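Local coordinates for PfVFT1 (Plasmodium falciparum, PDB 5JKQ), which adopts a bi-lobed Venus flytrap architecture and probably binds a small solute between its two lobes, at residues I17-A22 against K116-D121; E112-H117 against D123-A128; Y187-L192 against K196-K201. The protein carries 3 engineered substitutions. All blocks are in the same frame, centred on the assembly; numbering follows the deposited sequence.

How the interactions relate
From the N terminus, segment 17-22 of helix 14-29 meets 116-121 in interaction 1, packing on the C-terminal end of helix 102-118 and closing a loop of 93 residues. Interaction 2 opens before interaction 1 has closed and ends after it, so the two loops cross and share K116 and H117. Across five intervening residues it joins the same helix end to the start of strand 126-132. The two touch: F119 lies against A124 and I125, and I19 O against I114. Together they tie two helices and a sheet edge in one lobe. Interaction 3, a short loop-to-helix closure within 187-201, belongs to the opposite side of the chain, its centre about 47 Å from that of interaction 1.

Interaction 1: residues I17-A22 against K116-D121; sequences IDIYHA and KHIFND
I19 meets H117 and I118 with a single methyl, a worked example of one side chain carrying the contact between two segments at the end of a longer helix-helix interface. Along 17-22, D18 makes a salt bridge with K14. Next comes I19, whose CG1 lies opposite the backbone N (chi1 -163°) and carries CD1 out toward helix 102-118. There CD1 sits 3.8 Å from CG1 of I118 and 3.9 Å from CD1 of I118, the two isoleucine side chains crossing at about a right angle. The same methyl lies at the edge of the H117 imidazole, near the ring plane, with I19 CD1 4.0 Å from CD2 of H117. The neighbouring NE2 of that ring is hydrogen-bonded to I59 O, which would limit rotation of the imidazole beside the methyl. Y20 then places its ring on I110, farther back along the same partner helix, with its hydroxyl bonded to N149. From helix 68-75, L69 touches I19 and I73 touches I118. With I19 also on I114, the contact is the C-terminal end, on helix 102-118, of its packing with helix 14-29, in the Venus flytrap lobe that holds the parallel sheet of strands 77-83, 126-132 and 146-147.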
# COMPACT_ATOMS: atom_id res chain seq x y z
N ILE A 17 11.38 -6.93 -10.36
CA ILE A 17 10.82 -5.64 -9.97
C ILE A 17 10.52 -4.79 -11.20
O ILE A 17 9.50 -4.09 -11.25
CB ILE A 17 11.79 -4.88 -9.04
CG1 ILE A 17 11.91 -5.60 -7.70
CG2 ILE A 17 11.31 -3.44 -8.78
CD1 ILE A 17 13.15 -5.25 -6.92
N ASP A 18 11.39 -4.85 -12.20
CA ASP A 18 11.24 -4.03 -13.39
C ASP A 18 10.06 -4.46 -14.25
O ASP A 18 9.27 -3.63 -14.68
CB ASP A 18 12.53 -4.05 -14.22
CG ASP A 18 13.71 -3.43 -13.50
OD1 ASP A 18 13.48 -2.56 -12.63
OD2 ASP A 18 14.86 -3.81 -13.79
N ILE A 19 9.94 -5.76 -14.51
CA ILE A 19 8.84 -6.26 -15.31
C ILE A 19 7.53 -6.07 -14.54
O ILE A 19 6.47 -5.86 -15.13
CB ILE A 19 9.03 -7.75 -15.69
CG1 ILE A 19 8.10 -8.11 -16.85
CG2 ILE A 19 8.81 -8.67 -14.48
CD1 ILE A 19 8.55 -9.34 -17.62
N TYR A 20 7.62 -6.12 -13.22
CA TYR A 20 6.49 -5.83 -12.34
C TYR A 20 6.05 -4.38 -12.52
O TYR A 20 4.86 -4.11 -12.70
CB TYR A 20 6.87 -6.12 -10.89
CG TYR A 20 6.03 -5.45 -9.84
CD1 TYR A 20 4.85 -6.03 -9.38
CD2 TYR A 20 6.43 -4.25 -9.27
CE1 TYR A 20 4.09 -5.42 -8.40
CE2 TYR A 20 5.67 -3.63 -8.29
CZ TYR A 20 4.51 -4.22 -7.86
OH TYR A 20 3.77 -3.59 -6.89
N HIS A 21 7.00 -3.45 -12.48
CA HIS A 21 6.70 -2.04 -12.68
C HIS A 21 6.21 -1.77 -14.09
O HIS A 21 5.35 -0.91 -14.31
CB HIS A 21 7.94 -1.18 -12.40
CG HIS A 21 8.26 -1.04 -10.95
ND1 HIS A 21 9.52 -0.68 -10.50
CD2 HIS A 21 7.50 -1.21 -9.84
CE1 HIS A 21 9.51 -0.64 -9.18
NE2 HIS A 21 8.30 -0.96 -8.75
N ALA A 22 6.76 -2.50 -15.05
CA ALA A 22 6.38 -2.34 -16.44
C ALA A 22 4.94 -2.79 -16.67
O ALA A 22 4.22 -2.20 -17.47
CB ALA A 22 7.33 -3.12 -17.33
N LYS A 116 1.49 -12.31 -20.52
CA LYS A 116 1.26 -12.03 -21.94
C LYS A 116 2.49 -11.45 -22.63
O LYS A 116 2.52 -11.32 -23.85
CB LYS A 116 0.07 -11.08 -22.10
CG LYS A 116 -1.28 -11.78 -22.00
CD LYS A 116 -2.44 -10.83 -22.26
CE LYS A 116 -2.69 -9.90 -21.08
NZ LYS A 116 -3.85 -9.00 -21.31
N HIS A 117 3.51 -11.10 -21.85
CA HIS A 117 4.76 -10.59 -22.41
C HIS A 117 5.84 -11.66 -22.40
O HIS A 117 6.53 -11.87 -23.40
CB HIS A 117 5.24 -9.36 -21.64
CG HIS A 117 6.56 -8.85 -22.11
ND1 HIS A 117 6.83 -8.60 -23.44
CD2 HIS A 117 7.70 -8.57 -21.43
CE1 HIS A 117 8.08 -8.18 -23.56
NE2 HIS A 117 8.63 -8.15 -22.36
N ILE A 118 6.02 -12.33 -21.26
CA ILE A 118 6.98 -13.43 -21.18
C ILE A 118 6.51 -14.56 -22.07
O ILE A 118 7.28 -15.10 -22.87
CB ILE A 118 7.15 -13.94 -19.74
CG1 ILE A 118 7.66 -12.82 -18.84
CG2 ILE A 118 8.12 -15.13 -19.73
CD1 ILE A 118 7.88 -13.22 -17.38
N PHE A 119 5.24 -14.91 -21.92
CA PHE A 119 4.61 -15.94 -22.73
C PHE A 119 3.59 -15.27 -23.65
O PHE A 119 3.77 -14.10 -24.00
CB PHE A 119 3.95 -17.00 -21.83
CG PHE A 119 4.94 -17.74 -20.98
CD1 PHE A 119 5.70 -18.76 -21.52
CD2 PHE A 119 5.11 -17.43 -19.64
CE1 PHE A 119 6.61 -19.45 -20.75
CE2 PHE A 119 6.02 -18.12 -18.86
CZ PHE A 119 6.77 -19.13 -19.42
N ASN A 120 2.55 -15.99 -24.04
CA ASN A 120 1.57 -15.47 -24.99
C ASN A 120 0.13 -15.74 -24.54
O ASN A 120 -0.76 -15.95 -25.36
CB ASN A 120 1.82 -16.09 -26.38
CG ASN A 120 1.46 -15.14 -27.51
OD1 ASN A 120 2.04 -14.06 -27.64
ND2 ASN A 120 0.52 -15.56 -28.35
N ASP A 121 -0.08 -15.74 -23.23
CA ASP A 121 -1.42 -15.92 -22.66
C ASP A 121 -1.45 -15.44 -21.21
O ASP A 121 -0.47 -15.57 -20.49
CB ASP A 121 -1.85 -17.39 -22.75
CG ASP A 121 -3.24 -17.62 -22.17
OD1 ASP A 121 -4.24 -17.34 -22.86
OD2 ASP A 121 -3.33 -18.08 -21.01

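Interaction 2: residues E112-H117 against D123-A128; sequences ETISKH and DAINIA. Engineered in segment 123-128: A128 (natural residue Thr).
S115 and I125 join the last turns of helix 102-118 to the chain returning into strand 126-132. The backbone N of I125 donates to S115 OG at 3.2 Å, with an N-H...O angle of 147°. I125 then wraps its side chain around that same oxygen. Its CB lies 3.3 Å from S115 OG; CG1, held beside the backbone N and opposite the carbonyl carbon (chi1 -58°), is 3.5 Å from S115 OG. At the tip, CD1 is still only 3.6 Å from S115 OG, and it also reaches the helix surface, 4.2 Å from CA of S115 and 4.3 Å from CG2 of I114. W111 and I118 touch this side chain from neighbouring turns. The I125 side chain covers one flank of this buried hydroxyl, yet the oxygen has polar company: besides the I125 amide, W111 O one turn earlier is hydrogen-bonded to it, and a water bridges it, weakly, to I125 O. On the other part of the serine, CB packs 3.9 Å from the CB of A124, so the turn is held close to the helix by methyl as well as hydroxyl. Beyond I125 the backbone of N126 pairs with K76 and V78. Strand 77-83, helix 102-118 and the adjacent parallel strand 126-132 therefore form a beta-alpha-beta crossover, and this contact lies at its helix-to-strand return.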
# COMPACT_ATOMS: atom_id res chain seq x y z
N GLU A 112 -1.10 -11.49 -15.06
CA GLU A 112 -1.73 -11.80 -16.34
C GLU A 112 -1.05 -10.98 -17.43
O GLU A 112 -0.79 -11.48 -18.53
CB GLU A 112 -3.23 -11.50 -16.30
CG GLU A 112 -4.05 -12.57 -15.58
CD GLU A 112 -5.47 -12.13 -15.27
OE1 GLU A 112 -5.89 -11.05 -15.75
OE2 GLU A 112 -6.18 -12.87 -14.55
N THR A 113 -0.77 -9.72 -17.12
CA THR A 113 -0.10 -8.82 -18.04
C THR A 113 1.34 -9.27 -18.28
O THR A 113 1.83 -9.26 -19.41
CB THR A 113 -0.10 -7.37 -17.51
OG1 THR A 113 -1.45 -6.95 -17.27
CG2 THR A 113 0.55 -6.41 -18.50
N ILE A 114 2.02 -9.67 -17.20
CA ILE A 114 3.38 -10.17 -17.29
C ILE A 114 3.41 -11.44 -18.13
O ILE A 114 4.30 -11.63 -18.96
CB ILE A 114 3.98 -10.44 -15.89
CG1 ILE A 114 4.24 -9.11 -15.18
CG2 ILE A 114 5.29 -11.23 -15.98
CD1 ILE A 114 4.43 -9.23 -13.68
N SER A 115 2.43 -12.31 -17.91
CA SER A 115 2.36 -13.57 -18.63
C SER A 115 2.22 -13.35 -20.14
O SER A 115 2.77 -14.11 -20.93
CB SER A 115 1.19 -14.42 -18.12
OG SER A 115 1.40 -14.82 -16.78
N LYS A 116 1.49 -12.31 -20.52
CA LYS A 116 1.26 -12.03 -21.94
C LYS A 116 2.49 -11.45 -22.63
O LYS A 116 2.52 -11.32 -23.85
CB LYS A 116 0.07 -11.08 -22.10
CG LYS A 116 -1.28 -11.78 -22.00
CD LYS A 116 -2.44 -10.83 -22.26
CE LYS A 116 -2.69 -9.90 -21.08
NZ LYS A 116 -3.85 -9.00 -21.31
N HIS A 117 3.51 -11.10 -21.85
CA HIS A 117 4.76 -10.59 -22.41
C HIS A 117 5.84 -11.66 -22.40
O HIS A 117 6.53 -11.87 -23.40
CB HIS A 117 5.24 -9.36 -21.64
CG HIS A 117 6.56 -8.85 -22.11
ND1 HIS A 117 6.83 -8.60 -23.44
CD2 HIS A 117 7.70 -8.57 -21.43
CE1 HIS A 117 8.08 -8.18 -23.56
NE2 HIS A 117 8.63 -8.15 -22.36
N ASP A 123 -2.80 -16.65 -18.66
CA ASP A 123 -2.80 -17.70 -17.64
C ASP A 123 -1.52 -18.52 -17.63
O ASP A 123 -1.45 -19.55 -16.95
CB ASP A 123 -4.00 -18.63 -17.84
CG ASP A 123 -5.32 -17.90 -17.72
OD1 ASP A 123 -5.42 -16.99 -16.87
OD2 ASP A 123 -6.26 -18.24 -18.47
N ALA A 124 -0.51 -18.08 -18.36
CA ALA A 124 0.73 -18.83 -18.50
C ALA A 124 1.39 -19.07 -17.14
O ALA A 124 1.79 -20.19 -16.83
CB ALA A 124 1.70 -18.11 -19.43
N ILE A 125 1.49 -18.01 -16.34
CA ILE A 125 2.13 -18.10 -15.03
C ILE A 125 1.08 -18.21 -13.94
O ILE A 125 0.16 -17.39 -13.85
CB ILE A 125 3.03 -16.88 -14.77
CG1 ILE A 125 4.10 -16.77 -15.86
CG2 ILE A 125 3.71 -16.99 -13.40
CD1 ILE A 125 4.85 -15.46 -15.87
N ASN A 126 1.20 -19.25 -13.12
CA ASN A 126 0.28 -19.48 -12.03
C ASN A 126 0.66 -18.65 -10.81
O ASN A 126 1.84 -18.49 -10.50
CB ASN A 126 0.24 -20.97 -11.66
CG ASN A 126 -0.76 -21.28 -10.57
OD1 ASN A 126 -1.96 -21.37 -10.82
ND2 ASN A 126 -0.27 -21.46 -9.35
N ILE A 127 -0.35 -18.10 -10.13
CA ILE A 127 -0.14 -17.36 -8.89
C ILE A 127 -0.41 -18.29 -7.70
O ILE A 127 -1.53 -18.78 -7.53
CB ILE A 127 -1.06 -16.12 -8.80
CG1 ILE A 127 -0.69 -15.11 -9.89
CG2 ILE A 127 -0.95 -15.44 -7.45
CD1 ILE A 127 -1.54 -15.22 -11.14
N ALA A 128 0.62 -18.53 -6.90
CA ALA A 128 0.50 -19.35 -5.70
C ALA A 128 0.62 -18.49 -4.45
O ALA A 128 1.70 -18.00 -4.12
CB ALA A 128 1.56 -20.44 -5.70
O HOH W 1 -1.11 -15.31 -14.53

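Interaction 3: residues Y187-L192 against K196-K201; sequences YNINNL and KSYISK
I189 and Y198 form the close-packed heart of a loop folded back on the N-capped helix that follows it. N191 is the N-cap, its OD1 accepting a hydrogen bond from D194 N, and the preceding residues swing round to meet the second turn. CD1 of I189 presses on the root of the tyrosine, 3.5 Å from CB of Y198 and 3.7 Å from CG of Y198, the two side chains crossing at about a right angle. With its CG opposite the backbone N (chi1 -173°), Y198 extends its ring from there to Y187. The tyrosine rings meet obliquely, centroids 5.5 Å apart and planes at 63°, and CE1 of Y187 lies 3.5 Å from OH of Y198.

At the other end K196 lies on the rim, its chain extended along the surface. Its CB, CG and CD run past L192 O, and CE meets CG of L192 at 3.9 Å, while the lysine chain also touches I221 and F222 of helix 212-222. What fixes K196 to L192 is the first-turn helical bond, K196 N to L192 O at 3.0 Å, with an N-H...O angle of 159°.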
# COMPACT_ATOMS: atom_id res chain seq x y z
N TYR A 187 -14.50 25.77 14.41
CA TYR A 187 -13.12 26.25 14.38
C TYR A 187 -12.80 27.02 13.10
O TYR A 187 -11.75 27.64 12.99
CB TYR A 187 -12.14 25.08 14.54
CG TYR A 187 -12.15 24.48 15.93
CD1 TYR A 187 -11.66 25.19 17.02
CD2 TYR A 187 -12.65 23.20 16.15
CE1 TYR A 187 -11.67 24.64 18.28
CE2 TYR A 187 -12.66 22.65 17.41
CZ TYR A 187 -12.17 23.37 18.48
OH TYR A 187 -12.17 22.83 19.74
N ASN A 188 -13.72 26.97 12.14
CA ASN A 188 -13.56 27.69 10.88
C ASN A 188 -12.36 27.18 10.09
O ASN A 188 -11.71 27.94 9.37
CB ASN A 188 -13.44 29.20 11.14
CG ASN A 188 -13.75 30.04 9.91
OD1 ASN A 188 -14.52 29.63 9.04
ND2 ASN A 188 -13.15 31.22 9.84
N ILE A 189 -12.06 25.89 10.24
CA ILE A 189 -10.96 25.25 9.55
C ILE A 189 -11.49 24.20 8.58
O ILE A 189 -12.09 23.21 9.00
CB ILE A 189 -9.99 24.58 10.54
CG1 ILE A 189 -9.40 25.62 11.50
CG2 ILE A 189 -8.85 23.86 9.81
CD1 ILE A 189 -8.67 25.03 12.68
N ASN A 190 -11.27 24.41 7.28
CA ASN A 190 -11.73 23.47 6.26
C ASN A 190 -10.64 23.08 5.26
O ASN A 190 -10.94 22.53 4.20
CB ASN A 190 -12.94 24.06 5.52
CG ASN A 190 -12.73 25.51 5.11
OD1 ASN A 190 -12.05 25.79 4.12
ND2 ASN A 190 -13.31 26.43 5.87
N ASN A 191 -9.39 23.34 5.61
CA ASN A 191 -8.27 22.89 4.79
C ASN A 191 -7.02 22.66 5.62
O ASN A 191 -6.94 23.05 6.78
CB ASN A 191 -7.98 23.89 3.66
CG ASN A 191 -7.83 25.31 4.16
OD1 ASN A 191 -6.83 25.65 4.80
ND2 ASN A 191 -8.81 26.15 3.85
N LEU A 192 -6.03 22.01 5.00
CA LEU A 192 -4.78 21.68 5.66
C LEU A 192 -4.00 22.93 6.05
O LEU A 192 -3.29 22.94 7.05
CB LEU A 192 -3.94 20.79 4.74
CG LEU A 192 -2.63 20.23 5.31
CD1 LEU A 192 -2.87 19.39 6.55
CD2 LEU A 192 -1.90 19.43 4.24
N LYS A 196 -2.84 23.96 9.83
CA LYS A 196 -1.45 24.24 10.18
C LYS A 196 -1.33 25.50 11.03
O LYS A 196 -0.64 25.51 12.05
CB LYS A 196 -0.59 24.39 8.92
CG LYS A 196 -0.21 23.08 8.25
CD LYS A 196 0.68 23.35 7.04
CE LYS A 196 0.70 22.17 6.09
NZ LYS A 196 1.46 22.46 4.85
N SER A 197 -1.99 26.56 10.59
CA SER A 197 -1.99 27.82 11.33
C SER A 197 -2.52 27.62 12.74
O SER A 197 -1.91 28.09 13.70
CB SER A 197 -2.83 28.87 10.60
OG SER A 197 -2.26 29.19 9.34
N TYR A 198 -3.63 26.90 12.87
CA TYR A 198 -4.23 26.66 14.18
C TYR A 198 -3.28 25.88 15.09
O TYR A 198 -3.04 26.28 16.23
CB TYR A 198 -5.55 25.91 14.05
CG TYR A 198 -6.29 25.77 15.36
CD1 TYR A 198 -7.15 26.77 15.80
CD2 TYR A 198 -6.12 24.65 16.15
CE1 TYR A 198 -7.82 26.66 17.00
CE2 TYR A 198 -6.80 24.52 17.36
CZ TYR A 198 -7.64 25.53 17.77
OH TYR A 198 -8.31 25.41 18.97
N ILE A 199 -2.73 24.77 14.58
CA ILE A 199 -1.80 23.96 15.36
C ILE A 199 -0.56 24.78 15.73
O ILE A 199 0.04 24.56 16.78
CB ILE A 199 -1.37 22.68 14.59
CG1 ILE A 199 -2.59 21.82 14.25
CG2 ILE A 199 -0.36 21.86 15.39
CD1 ILE A 199 -3.38 21.33 15.44
N SER A 200 -0.19 25.72 14.88
CA SER A 200 0.99 26.55 15.14
C SER A 200 0.70 27.58 16.23
O SER A 200 1.59 27.95 16.99
CB SER A 200 1.46 27.25 13.86
OG SER A 200 0.61 28.33 13.52
N LYS A 201 -0.55 28.04 16.31
CA LYS A 201 -0.95 29.03 17.30
C LYS A 201 -1.21 28.40 18.67
O LYS A 201 -1.01 29.04 19.70
CB LYS A 201 -2.20 29.79 16.85
CG LYS A 201 -2.03 30.69 15.63
CD LYS A 201 -0.96 31.75 15.80
CE LYS A 201 -1.28 32.72 16.93
NZ LYS A 201 -0.25 33.78 17.06